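PDB 3TY1: hypothetical aldose 1-epimerase from Klebsiella pneumoniae subsp. pneumoniae MGH 78578, which is of unconfirmed activity but probably binds carbohydrate and, as a putative aldose 1-epimerase, may interconvert sugar anomers. Local coordinates for residues 223-228 and 296-301; 212-217 and 286-291; 67-72 and 163-168. One frame throughout, in Å; residues are numbered along the deposited sequence.

How the interactions relate
All three contacts engage the ten-stranded antiparallel sheet of this supersandwich, through strands 224-229, 285-291 and 159-169. Interactions 1 and 2 join that sheet to the mixed sheet; their centres are about 9 Å apart, and they touch where W301 CZ3 lies 3.7 Å from N213 OD1. Their segments alternate: strands 204-214 and 224-229 follow each other in the chain, as do 285-291 and 297-304, and each pair has one strand in each sheet, so the contacts link the sheets side by side. Interaction 3 closes earlier in the chain and involves the six-stranded sheet instead. Its centre lies about 20 Å from that of interaction 2 and 25 Å from that of interaction 1, across the chain's centre from the latter.

Interaction 1: residues 223-228 and 296-301; sequences ARFLAP and PVLTLW
The phenyl ring of F225 projects as a broad bump between L300 and L298, two leucines whose side chains leave the same side of strand 297-301. L300 fills the space over one ring face: its CD1 lies 3.8 Å from the F225 ring centroid and only 14° off the ring normal, which meets the geometry of a CH-pi contact. Both prongs of the L300 fork rest on this one face, CD1 nearer the ring centre and CD2 above the rim, 3.7 Å from F225 CD2. L298 approaches differently. Its CD2 sits near the ring plane at the far edge, 4.1 Å from F225 CZ, and so blocks the end of the ring while L300 lies over its face. The same L298 methyl also reaches the small bump of A227, whose CB is 4.5 Å away from L298 CD2. With F225 CG anti to the backbone N (chi1 174°), the ring reaches across the gap toward L298 and passes beneath the L300 fork.

The backbones stay well apart, 8.6 Å between F225 CA and L300 CA, a separation spanned by side chains. Strand 224-229 is the outer strand of the ten-stranded sheet within this chain, whereas strand 297-304 belongs to the mixed sheet, so the contact is sheet-to-sheet packing of the supersandwich. I263, A275 and I315 surround F225 further. Every touching atom is carbon and all four residues are buried; the contact therefore rests on dispersion and exclusion of water, and the fit of the ring under L300 and against L298 sets its geometry.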
ATOM      1  N   ALA A 223      10.226 -33.972 -20.350  1.00 32.14           N
ATOM      2  CA  ALA A 223      11.275 -32.939 -20.347  1.00 31.35           C
ATOM      3  C   ALA A 223      12.251 -33.347 -19.278  1.00 33.96           C
ATOM      4  O   ALA A 223      11.901 -34.120 -18.363  1.00 35.89           O
ATOM      5  CB  ALA A 223      10.689 -31.536 -20.002  1.00 27.61           C
ATOM      6  N   ARG A 224      13.449 -32.785 -19.358  1.00 36.34           N
ATOM      7  CA  ARG A 224      14.541 -33.180 -18.492  1.00 37.23           C
ATOM      8  C   ARG A 224      15.221 -31.970 -17.876  1.00 36.27           C
ATOM      9  O   ARG A 224      15.276 -30.900 -18.498  1.00 34.68           O
ATOM     10  CB  ARG A 224      15.575 -34.028 -19.283  1.00 39.11           C
ATOM     11  CG  ARG A 224      15.039 -35.384 -19.698  1.00 41.10           C
ATOM     12  CD  ARG A 224      16.053 -36.266 -20.368  1.00 43.71           C
ATOM     13  NE  ARG A 224      16.578 -35.641 -21.574  1.00 40.74           N
ATOM     14  CZ  ARG A 224      17.862 -35.404 -21.863  1.00 48.06           C
ATOM     15  NH1 ARG A 224      18.855 -35.748 -21.044  1.00 44.61           N
ATOM     16  NH2 ARG A 224      18.159 -34.827 -23.019  1.00 48.56           N
ATOM     17  N   PHE A 225      15.700 -32.147 -16.648  1.00 34.35           N
ATOM     18  CA  PHE A 225      16.515 -31.160 -15.967  1.00 36.09           C
ATOM     19  C   PHE A 225      17.935 -31.669 -16.029  1.00 37.11           C
ATOM     20  O   PHE A 225      18.207 -32.806 -15.624  1.00 35.60           O
ATOM     21  CB  PHE A 225      16.105 -30.938 -14.511  1.00 35.00           C
ATOM     22  CG  PHE A 225      17.030 -30.030 -13.773  1.00 34.22           C
ATOM     23  CD1 PHE A 225      17.106 -28.691 -14.094  1.00 38.97           C
ATOM     24  CD2 PHE A 225      17.866 -30.518 -12.786  1.00 36.51           C
ATOM     25  CE1 PHE A 225      17.998 -27.845 -13.410  1.00 33.22           C
ATOM     26  CE2 PHE A 225      18.746 -29.669 -12.101  1.00 33.92           C
ATOM     27  CZ  PHE A 225      18.801 -28.347 -12.417  1.00 37.99           C
ATOM     28  N   LEU A 226      18.838 -30.827 -16.533  1.00 36.07           N
ATOM     29  CA  LEU A 226      20.242 -31.191 -16.706  1.00 36.59           C
ATOM     30  C   LEU A 226      21.107 -30.312 -15.806  1.00 36.96           C
ATOM     31  O   LEU A 226      20.972 -29.101 -15.791  1.00 33.40           O
ATOM     32  CB  LEU A 226      20.671 -30.990 -18.169  1.00 37.44           C
ATOM     33  CG  LEU A 226      19.764 -31.518 -19.288  1.00 37.50           C
ATOM     34  CD1 LEU A 226      20.247 -31.122 -20.682  1.00 43.87           C
ATOM     35  CD2 LEU A 226      19.543 -33.023 -19.143  1.00 39.34           C
ATOM     36  N   ALA A 227      22.035 -30.910 -15.069  1.00 36.70           N
ATOM     37  CA  ALA A 227      22.996 -30.126 -14.280  1.00 36.59           C
ATOM     38  C   ALA A 227      24.099 -31.040 -13.782  1.00 38.97           C
ATOM     39  O   ALA A 227      23.811 -32.207 -13.559  1.00 38.65           O
ATOM     40  CB  ALA A 227      22.292 -29.485 -13.081  1.00 35.44           C
ATOM     41  N   PRO A 228      25.339 -30.524 -13.635  1.00 40.34           N
ATOM     42  CA  PRO A 228      26.459 -31.255 -13.061  1.00 42.52           C
ATOM     43  C   PRO A 228      26.370 -31.047 -11.555  1.00 42.22           C
ATOM     44  O   PRO A 228      26.418 -29.908 -11.098  1.00 43.51           O
ATOM     45  CB  PRO A 228      27.686 -30.576 -13.659  1.00 43.48           C
ATOM     46  CG  PRO A 228      27.301 -29.250 -13.988  1.00 38.70           C
ATOM     47  CD  PRO A 228      25.770 -29.167 -14.002  1.00 38.37           C
ATOM     48  N   PRO A 296      26.540 -20.163  -4.755  1.00 39.04           N
ATOM     49  CA  PRO A 296      27.041 -21.527  -4.524  1.00 41.25           C
ATOM     50  C   PRO A 296      26.077 -22.684  -4.536  1.00 40.63           C
ATOM     51  O   PRO A 296      26.540 -23.826  -4.670  1.00 39.75           O
ATOM     52  CB  PRO A 296      27.759 -21.425  -3.155  1.00 44.85           C
ATOM     53  CG  PRO A 296      27.717 -20.011  -2.778  1.00 46.73           C
ATOM     54  CD  PRO A 296      26.609 -19.374  -3.523  1.00 43.62           C
ATOM     55  N   VAL A 297      24.772 -22.428  -4.391  1.00 38.58           N
ATOM     56  CA  VAL A 297      23.763 -23.472  -4.303  1.00 38.54           C
ATOM     57  C   VAL A 297      22.729 -23.336  -5.392  1.00 37.41           C
ATOM     58  O   VAL A 297      22.671 -22.311  -6.068  1.00 35.75           O
ATOM     59  CB  VAL A 297      23.096 -23.540  -2.901  1.00 39.09           C
ATOM     60  CG1 VAL A 297      24.199 -23.893  -1.846  1.00 34.43           C
ATOM     61  CG2 VAL A 297      22.328 -22.268  -2.551  1.00 41.36           C
ATOM     62  N   LEU A 298      21.972 -24.410  -5.584  1.00 37.36           N
ATOM     63  CA  LEU A 298      20.952 -24.471  -6.629  1.00 36.67           C
ATOM     64  C   LEU A 298      19.687 -25.138  -6.108  1.00 35.84           C
ATOM     65  O   LEU A 298      19.749 -26.166  -5.445  1.00 37.94           O
ATOM     66  CB  LEU A 298      21.508 -25.230  -7.835  1.00 37.62           C
ATOM     67  CG  LEU A 298      20.636 -25.398  -9.086  1.00 38.39           C
ATOM     68  CD1 LEU A 298      20.357 -24.055  -9.690  1.00 30.28           C
ATOM     69  CD2 LEU A 298      21.416 -26.264 -10.095  1.00 36.34           C
ATOM     70  N   THR A 299      18.543 -24.545  -6.416  1.00 32.71           N
ATOM     71  CA  THR A 299      17.238 -25.117  -6.073  1.00 35.02           C
ATOM     72  C   THR A 299      16.511 -25.458  -7.353  1.00 35.85           C
ATOM     73  O   THR A 299      16.511 -24.661  -8.315  1.00 32.92           O
ATOM     74  CB  THR A 299      16.391 -24.106  -5.243  1.00 34.43           C
ATOM     75  OG1 THR A 299      17.062 -23.820  -4.018  1.00 39.78           O
ATOM     76  CG2 THR A 299      14.961 -24.642  -4.952  1.00 35.53           C
ATOM     77  N   LEU A 300      15.901 -26.637  -7.362  1.00 34.74           N
ATOM     78  CA  LEU A 300      15.093 -27.121  -8.472  1.00 34.45           C
ATOM     79  C   LEU A 300      13.659 -27.165  -7.943  1.00 34.50           C
ATOM     80  O   LEU A 300      13.365 -27.896  -7.002  1.00 33.01           O
ATOM     81  CB  LEU A 300      15.564 -28.529  -8.863  1.00 34.00           C
ATOM     82  CG  LEU A 300      14.766 -29.268  -9.950  1.00 39.27           C
ATOM     83  CD1 LEU A 300      14.715 -28.489 -11.289  1.00 32.66           C
ATOM     84  CD2 LEU A 300      15.298 -30.687 -10.157  1.00 32.58           C
ATOM     85  N   TRP A 301      12.774 -26.373  -8.548  1.00 32.13           N
ATOM     86  CA  TRP A 301      11.382 -26.281  -8.156  1.00 32.99           C
ATOM     87  C   TRP A 301      10.609 -26.973  -9.273  1.00 31.26           C
ATOM     88  O   TRP A 301      10.641 -26.505 -10.391  1.00 30.84           O
ATOM     89  CB  TRP A 301      10.985 -24.778  -8.008  1.00 28.97           C
ATOM     90  CG  TRP A 301       9.551 -24.498  -7.804  1.00 32.57           C
ATOM     91  CD1 TRP A 301       8.708 -25.121  -6.927  1.00 32.39           C
ATOM     92  CD2 TRP A 301       8.766 -23.501  -8.479  1.00 28.05           C
ATOM     93  NE1 TRP A 301       7.447 -24.575  -7.022  1.00 30.98           N
ATOM     94  CE2 TRP A 301       7.462 -23.561  -7.938  1.00 32.95           C
ATOM     95  CE3 TRP A 301       9.051 -22.530  -9.456  1.00 32.32           C
ATOM     96  CZ2 TRP A 301       6.417 -22.733  -8.397  1.00 29.69           C
ATOM     97  CZ3 TRP A 301       8.030 -21.669  -9.874  1.00 27.06           C
ATOM     98  CH2 TRP A 301       6.723 -21.791  -9.338  1.00 26.30           C
TER

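Interaction 2: residues 212-217 and 286-291; sequences SNFGTP and ASIQFD
F214 lays the CE1 corner of its ring against the methyl of A286, at 3.4 Å from F214 CE1 to A286 CB, a tight approach for two carbons. The methyl comes in obliquely. I288 meets the ring in another way: its CD1 lies in the ring plane at the edge, 4.0 Å from F214 CZ. That terminal methyl is shared, because the same I288 CD1 also packs 3.6 Å from S212 CB. An extended end (chi2 174°) is what lets I288 push CD1 into the notch between S212 and F214, two residues apart on one strand.

The strands supplying these groups run nearly antiparallel, at 168°, yet their axes approach no closer than 9.7 Å. That spacing is too wide for backbone pairing; strand 204-214 lies in the mixed sheet and strand 285-291 in the ten-stranded one, so their inward side chains meet between two layers of the supersandwich. I315 of the mixed sheet touches both F214 and I288, and V277 of the ten-stranded sheet touches F214.

S212 is the polar member. Its OG lies 3.8 Å from I288 CD1 but hydrogen-bonds to Y349 OH on strand 342-352 and to Y210 O, two residues back on its own strand. The buried hydroxyl thus has no polar partner on strand 286-291, which implies that cohesion across this interface comes from hydrophobic burial and van der Waals fit.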
ATOM      1  N   SER A 212      14.309 -18.507 -11.570  1.00 27.64           N
ATOM      2  CA  SER A 212      14.137 -18.516 -13.034  1.00 27.29           C
ATOM      3  C   SER A 212      13.141 -19.596 -13.426  1.00 27.95           C
ATOM      4  O   SER A 212      13.346 -20.780 -13.109  1.00 26.86           O
ATOM      5  CB  SER A 212      15.507 -18.672 -13.690  1.00 30.22           C
ATOM      6  OG  SER A 212      16.469 -17.748 -13.119  1.00 30.70           O
ATOM      7  N   ASN A 213      12.087 -19.217 -14.157  1.00 28.05           N
ATOM      8  CA  ASN A 213      10.880 -20.033 -14.291  1.00 26.40           C
ATOM      9  C   ASN A 213      10.521 -20.340 -15.726  1.00 28.98           C
ATOM     10  O   ASN A 213      10.404 -19.427 -16.543  1.00 29.09           O
ATOM     11  CB  ASN A 213       9.732 -19.289 -13.564  1.00 30.12           C
ATOM     12  CG  ASN A 213      10.181 -18.763 -12.197  1.00 30.21           C
ATOM     13  OD1 ASN A 213      10.689 -19.522 -11.402  1.00 32.32           O
ATOM     14  ND2 ASN A 213      10.031 -17.469 -11.952  1.00 31.79           N
ATOM     15  N   PHE A 214      10.323 -21.626 -16.030  1.00 28.52           N
ATOM     16  CA  PHE A 214      10.157 -22.088 -17.420  1.00 29.98           C
ATOM     17  C   PHE A 214       8.942 -22.999 -17.474  1.00 29.46           C
ATOM     18  O   PHE A 214       8.828 -23.922 -16.677  1.00 27.92           O
ATOM     19  CB  PHE A 214      11.408 -22.866 -17.898  1.00 28.03           C
ATOM     20  CG  PHE A 214      12.690 -22.106 -17.718  1.00 32.54           C
ATOM     21  CD1 PHE A 214      13.130 -21.198 -18.674  1.00 29.62           C
ATOM     22  CD2 PHE A 214      13.430 -22.248 -16.549  1.00 35.65           C
ATOM     23  CE1 PHE A 214      14.324 -20.473 -18.488  1.00 33.77           C
ATOM     24  CE2 PHE A 214      14.580 -21.521 -16.348  1.00 29.49           C
ATOM     25  CZ  PHE A 214      15.055 -20.631 -17.342  1.00 29.18           C
ATOM     26  N   GLY A 215       8.018 -22.698 -18.383  1.00 30.01           N
ATOM     27  CA  GLY A 215       6.820 -23.522 -18.577  1.00 32.54           C
ATOM     28  C   GLY A 215       6.835 -24.024 -20.005  1.00 32.16           C
ATOM     29  O   GLY A 215       7.930 -24.193 -20.628  1.00 32.20           O
ATOM     30  N   THR A 216       5.645 -24.266 -20.546  1.00 33.27           N
ATOM     31  CA  THR A 216       5.534 -24.697 -21.941  1.00 35.72           C
ATOM     32  C   THR A 216       6.088 -23.589 -22.868  1.00 33.50           C
ATOM     33  O   THR A 216       6.022 -22.419 -22.514  1.00 34.41           O
ATOM     34  CB  THR A 216       4.068 -25.044 -22.333  1.00 39.37           C
ATOM     35  OG1 THR A 216       3.251 -23.885 -22.179  1.00 40.15           O
ATOM     36  CG2 THR A 216       3.520 -26.156 -21.458  1.00 47.45           C
ATOM     37  N   PRO A 217       6.611 -23.939 -24.056  1.00 34.07           N
ATOM     38  CA  PRO A 217       6.737 -25.246 -24.709  1.00 36.64           C
ATOM     39  C   PRO A 217       7.956 -26.062 -24.336  1.00 37.09           C
ATOM     40  O   PRO A 217       8.150 -27.137 -24.908  1.00 40.61           O
ATOM     41  CB  PRO A 217       6.853 -24.879 -26.185  1.00 39.70           C
ATOM     42  CG  PRO A 217       7.548 -23.532 -26.171  1.00 36.56           C
ATOM     43  CD  PRO A 217       7.156 -22.847 -24.905  1.00 34.59           C
ATOM     44  N   ALA A 286      16.304 -24.283 -22.292  1.00 29.96           N
ATOM     45  CA  ALA A 286      16.875 -23.045 -21.763  1.00 30.44           C
ATOM     46  C   ALA A 286      17.948 -23.431 -20.818  1.00 30.81           C
ATOM     47  O   ALA A 286      17.758 -24.355 -20.015  1.00 32.82           O
ATOM     48  CB  ALA A 286      15.828 -22.174 -21.038  1.00 28.28           C
ATOM     49  N   SER A 287      19.064 -22.716 -20.892  1.00 30.32           N
ATOM     50  CA  SER A 287      20.211 -22.970 -20.011  1.00 32.45           C
ATOM     51  C   SER A 287      20.569 -21.705 -19.264  1.00 30.18           C
ATOM     52  O   SER A 287      20.348 -20.580 -19.769  1.00 29.21           O
ATOM     53  CB  SER A 287      21.426 -23.443 -20.819  1.00 34.57           C
ATOM     54  OG  SER A 287      21.901 -22.451 -21.684  1.00 33.03           O
ATOM     55  N   ILE A 288      21.066 -21.902 -18.058  1.00 28.52           N
ATOM     56  CA  ILE A 288      21.524 -20.829 -17.210  1.00 29.99           C
ATOM     57  C   ILE A 288      22.934 -21.147 -16.804  1.00 31.96           C
ATOM     58  O   ILE A 288      23.206 -22.219 -16.222  1.00 32.32           O
ATOM     59  CB  ILE A 288      20.654 -20.644 -15.909  1.00 29.86           C
ATOM     60  CG1 ILE A 288      19.175 -20.534 -16.231  1.00 30.39           C
ATOM     61  CG2 ILE A 288      21.055 -19.402 -15.115  1.00 29.15           C
ATOM     62  CD1 ILE A 288      18.267 -20.502 -14.970  1.00 29.10           C
ATOM     63  N   GLN A 289      23.837 -20.237 -17.108  1.00 31.28           N
ATOM     64  CA  GLN A 289      25.201 -20.301 -16.618  1.00 31.55           C
ATOM     65  C   GLN A 289      25.327 -19.395 -15.429  1.00 33.90           C
ATOM     66  O   GLN A 289      24.878 -18.264 -15.475  1.00 35.20           O
ATOM     67  CB  GLN A 289      26.208 -19.858 -17.680  1.00 30.72           C
ATOM     68  CG  GLN A 289      27.683 -19.753 -17.197  1.00 35.14           C
ATOM     69  CD  GLN A 289      28.630 -19.206 -18.276  1.00 36.10           C
ATOM     70  OE1 GLN A 289      28.270 -19.130 -19.447  1.00 40.00           O
ATOM     71  NE2 GLN A 289      29.807 -18.779 -17.863  1.00 36.67           N
ATOM     72  N   PHE A 290      25.988 -19.869 -14.378  1.00 33.20           N
ATOM     73  CA  PHE A 290      26.245 -19.043 -13.195  1.00 32.82           C
ATOM     74  C   PHE A 290      27.571 -19.414 -12.574  1.00 35.60           C
ATOM     75  O   PHE A 290      28.163 -20.436 -12.921  1.00 37.56           O
ATOM     76  CB  PHE A 290      25.074 -19.055 -12.179  1.00 32.70           C
ATOM     77  CG  PHE A 290      24.777 -20.382 -11.555  1.00 36.23           C
ATOM     78  CD1 PHE A 290      23.996 -21.307 -12.215  1.00 36.58           C
ATOM     79  CD2 PHE A 290      25.276 -20.706 -10.289  1.00 40.66           C
ATOM     80  CE1 PHE A 290      23.723 -22.560 -11.652  1.00 37.30           C
ATOM     81  CE2 PHE A 290      24.974 -21.939  -9.702  1.00 35.55           C
ATOM     82  CZ  PHE A 290      24.188 -22.855 -10.385  1.00 38.72           C
ATOM     83  N   ASP A 291      28.051 -18.525 -11.720  1.00 37.00           N
ATOM     84  CA  ASP A 291      29.343 -18.600 -11.062  1.00 37.60           C
ATOM     85  C   ASP A 291      29.132 -19.107  -9.630  1.00 39.85           C
ATOM     86  O   ASP A 291      28.505 -18.409  -8.804  1.00 35.68           O
ATOM     87  CB  ASP A 291      29.948 -17.190 -11.066  1.00 39.08           C
ATOM     88  CG  ASP A 291      31.401 -17.143 -10.606  1.00 37.19           C
ATOM     89  OD1 ASP A 291      31.746 -17.665  -9.508  1.00 42.27           O
ATOM     90  OD2 ASP A 291      32.227 -16.588 -11.365  1.00 42.48           O
TER

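Interaction 3: residues 67-72 and 163-168; sequences RGMNLL and GLVKES
G68 and M69, the central pair of a type I' beta turn from R67 to N70, bring their backbone up to strand 163-168, with G68 CA 5.9 Å from V165 CA. Both have positive phi, 61° and 65°, and the turn is closed by a hydrogen bond of 2.9 Å from N70 N to R67 O. In the supersandwich fold this turn leads into strand 70-76 of the six-stranded sheet, while its partner belongs to the ten-stranded sheet; the contact sets a turn of one sheet on a strand of the other.

M69, modelled as selenomethionine, curls over G163, which presents bare backbone. Bends at chi2 (-70°) and chi3 wrap the chain round that spot, so that M69 SE and M69 CG each lie 3.9 Å from G163 CA. T179 and L63 also touch M69. The turn's polar flanks are tied elsewhere: R67 makes a salt bridge to E112, and N70 ND2 hydrogen-bonds to the same carboxylate. V165 adds to the contact through one branch: its CG2 lies 4.2 Å from M69 CG and rests against the turn's backbone, 3.7 Å from G68 O.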
ATOM      1  N   ARG A  67       8.574  -3.481 -10.927  1.00 25.90           N
ATOM      2  CA  ARG A  67       8.754  -4.713 -10.155  1.00 25.95           C
ATOM      3  C   ARG A  67      10.223  -5.162 -10.165  1.00 25.78           C
ATOM      4  O   ARG A  67      10.559  -6.219 -10.691  1.00 26.86           O
ATOM      5  CB  ARG A  67       7.807  -5.790 -10.711  1.00 25.20           C
ATOM      6  CG  ARG A  67       6.288  -5.398 -10.591  1.00 23.96           C
ATOM      7  CD  ARG A  67       5.347  -6.497 -11.041  1.00 24.89           C
ATOM      8  NE  ARG A  67       5.603  -7.711 -10.273  1.00 22.91           N
ATOM      9  CZ  ARG A  67       5.310  -7.918  -8.995  1.00 24.67           C
ATOM     10  NH1 ARG A  67       4.633  -7.004  -8.268  1.00 26.98           N
ATOM     11  NH2 ARG A  67       5.719  -9.065  -8.432  1.00 26.85           N
ATOM     12  N   GLY A  68      11.098  -4.260  -9.696  1.00 25.07           N
ATOM     13  CA  GLY A  68      12.530  -4.533  -9.424  1.00 27.27           C
ATOM     14  C   GLY A  68      13.374  -4.965 -10.606  1.00 28.60           C
ATOM     15  O   GLY A  68      14.402  -5.578 -10.426  1.00 28.85           O
HETATM   16  N   MSE A  69      12.919  -4.630 -11.810  1.00 26.91           N
HETATM   17  CA  MSE A  69      13.550  -5.090 -13.055  1.00 26.72           C
HETATM   18  C   MSE A  69      13.454  -6.606 -13.258  1.00 24.93           C
HETATM   19  O   MSE A  69      14.234  -7.198 -14.032  1.00 26.17           O
HETATM   20  CB  MSE A  69      14.993  -4.596 -13.180  1.00 29.50           C
HETATM   21  CG  MSE A  69      15.233  -3.153 -12.876  1.00 24.64           C
HETATM   22 SE   MSE A  69      14.563  -1.897 -14.118  0.75 23.47          SE
HETATM   23  CE  MSE A  69      15.701  -2.233 -15.703  1.00 25.73           C
ATOM     24  N   ASN A  70      12.462  -7.228 -12.632  1.00 27.85           N
ATOM     25  CA  ASN A  70      12.158  -8.642 -12.886  1.00 26.80           C
ATOM     26  C   ASN A  70      11.928  -8.825 -14.383  1.00 26.65           C
ATOM     27  O   ASN A  70      11.365  -7.935 -15.067  1.00 26.28           O
ATOM     28  CB  ASN A  70      10.824  -9.042 -12.214  1.00 27.25           C
ATOM     29  CG  ASN A  70      10.892  -9.214 -10.702  1.00 31.98           C
ATOM     30  OD1 ASN A  70      11.975  -9.233 -10.087  1.00 28.42           O
ATOM     31  ND2 ASN A  70       9.676  -9.326 -10.074  1.00 27.51           N
ATOM     32  N   LEU A  71      12.262 -10.014 -14.877  1.00 26.55           N
ATOM     33  CA  LEU A  71      12.099 -10.368 -16.263  1.00 24.90           C
ATOM     34  C   LEU A  71      10.742 -11.049 -16.348  1.00 26.18           C
ATOM     35  O   LEU A  71      10.469 -12.038 -15.669  1.00 23.64           O
ATOM     36  CB  LEU A  71      13.216 -11.286 -16.767  1.00 25.61           C
ATOM     37  CG  LEU A  71      14.680 -10.843 -16.493  1.00 25.74           C
ATOM     38  CD1 LEU A  71      15.639 -11.833 -17.126  1.00 27.77           C
ATOM     39  CD2 LEU A  71      14.931  -9.416 -16.981  1.00 24.71           C
ATOM     40  N   LEU A  72       9.885 -10.524 -17.207  1.00 23.79           N
ATOM     41  CA  LEU A  72       8.531 -11.077 -17.322  1.00 25.31           C
ATOM     42  C   LEU A  72       8.442 -12.241 -18.307  1.00 26.45           C
ATOM     43  O   LEU A  72       7.835 -13.279 -18.027  1.00 27.47           O
ATOM     44  CB  LEU A  72       7.568  -9.986 -17.775  1.00 25.02           C
ATOM     45  CG  LEU A  72       7.362  -8.752 -16.869  1.00 33.40           C
ATOM     46  CD1 LEU A  72       6.092  -7.976 -17.268  1.00 28.52           C
ATOM     47  CD2 LEU A  72       7.299  -9.044 -15.437  1.00 29.06           C
ATOM     48  N   GLY A 163      19.024  -0.938 -14.045  1.00 27.94           N
ATOM     49  CA  GLY A 163      18.028  -0.484 -13.088  1.00 29.29           C
ATOM     50  C   GLY A 163      18.508  -0.581 -11.653  1.00 31.00           C
ATOM     51  O   GLY A 163      18.827  -1.679 -11.209  1.00 29.91           O
ATOM     52  N   LEU A 164      18.561   0.552 -10.946  1.00 29.19           N
ATOM     53  CA  LEU A 164      18.991   0.602  -9.532  1.00 30.25           C
ATOM     54  C   LEU A 164      17.771   0.357  -8.641  1.00 30.03           C
ATOM     55  O   LEU A 164      16.820   1.134  -8.674  1.00 32.78           O
ATOM     56  CB  LEU A 164      19.571   1.963  -9.199  1.00 31.63           C
ATOM     57  CG  LEU A 164      20.157   2.204  -7.796  1.00 33.62           C
ATOM     58  CD1 LEU A 164      21.252   1.214  -7.543  1.00 31.16           C
ATOM     59  CD2 LEU A 164      20.645   3.687  -7.644  1.00 35.41           C
ATOM     60  N   VAL A 165      17.810  -0.717  -7.867  1.00 31.23           N
ATOM     61  CA  VAL A 165      16.739  -1.144  -6.957  1.00 30.07           C
ATOM     62  C   VAL A 165      17.272  -1.029  -5.532  1.00 32.00           C
ATOM     63  O   VAL A 165      18.255  -1.675  -5.149  1.00 32.13           O
ATOM     64  CB  VAL A 165      16.319  -2.558  -7.287  1.00 29.92           C
ATOM     65  CG1 VAL A 165      15.179  -2.992  -6.377  1.00 30.19           C
ATOM     66  CG2 VAL A 165      15.863  -2.639  -8.748  1.00 29.63           C
ATOM     67  N   LYS A 166      16.656  -0.162  -4.751  1.00 30.19           N
ATOM     68  CA  LYS A 166      17.175   0.196  -3.445  1.00 31.26           C
ATOM     69  C   LYS A 166      16.404  -0.420  -2.304  1.00 34.03           C
ATOM     70  O   LYS A 166      15.168  -0.500  -2.348  1.00 32.49           O
ATOM     71  CB  LYS A 166      17.161   1.703  -3.266  1.00 33.49           C
ATOM     72  CG  LYS A 166      17.978   2.511  -4.256  1.00 36.56           C
ATOM     73  CD  LYS A 166      17.924   3.996  -3.803  1.00 41.36           C
ATOM     74  CE  LYS A 166      18.848   4.910  -4.566  1.00 47.65           C
ATOM     75  NZ  LYS A 166      18.754   6.298  -3.989  1.00 47.73           N
ATOM     76  N   GLU A 167      17.141  -0.833  -1.273  1.00 35.43           N
ATOM     77  CA  GLU A 167      16.584  -1.367  -0.038  1.00 36.48           C
ATOM     78  C   GLU A 167      17.263  -0.549   1.075  1.00 37.99           C
ATOM     79  O   GLU A 167      18.175  -1.046   1.721  1.00 39.39           O
ATOM     80  CB  GLU A 167      16.868  -2.873   0.098  1.00 34.18           C
ATOM     81  CG  GLU A 167      16.215  -3.738  -1.045  1.00 40.68           C
ATOM     82  CD  GLU A 167      16.550  -5.219  -0.959  1.00 42.29           C
ATOM     83  OE1 GLU A 167      16.076  -5.885  -0.018  1.00 42.69           O
ATOM     84  OE2 GLU A 167      17.266  -5.744  -1.849  1.00 37.20           O
ATOM     85  N   SER A 168      16.810   0.707   1.209  1.00 37.37           N
ATOM     86  CA  SER A 168      17.324   1.749   2.111  1.00 39.52           C
ATOM     87  C   SER A 168      16.333   2.013   3.228  1.00 40.08           C
ATOM     88  O   SER A 168      15.187   2.400   2.967  1.00 40.44           O
ATOM     89  CB  SER A 168      17.523   3.027   1.306  1.00 40.62           C
ATOM     90  OG  SER A 168      18.425   2.776   0.229  1.00 41.94           O
TER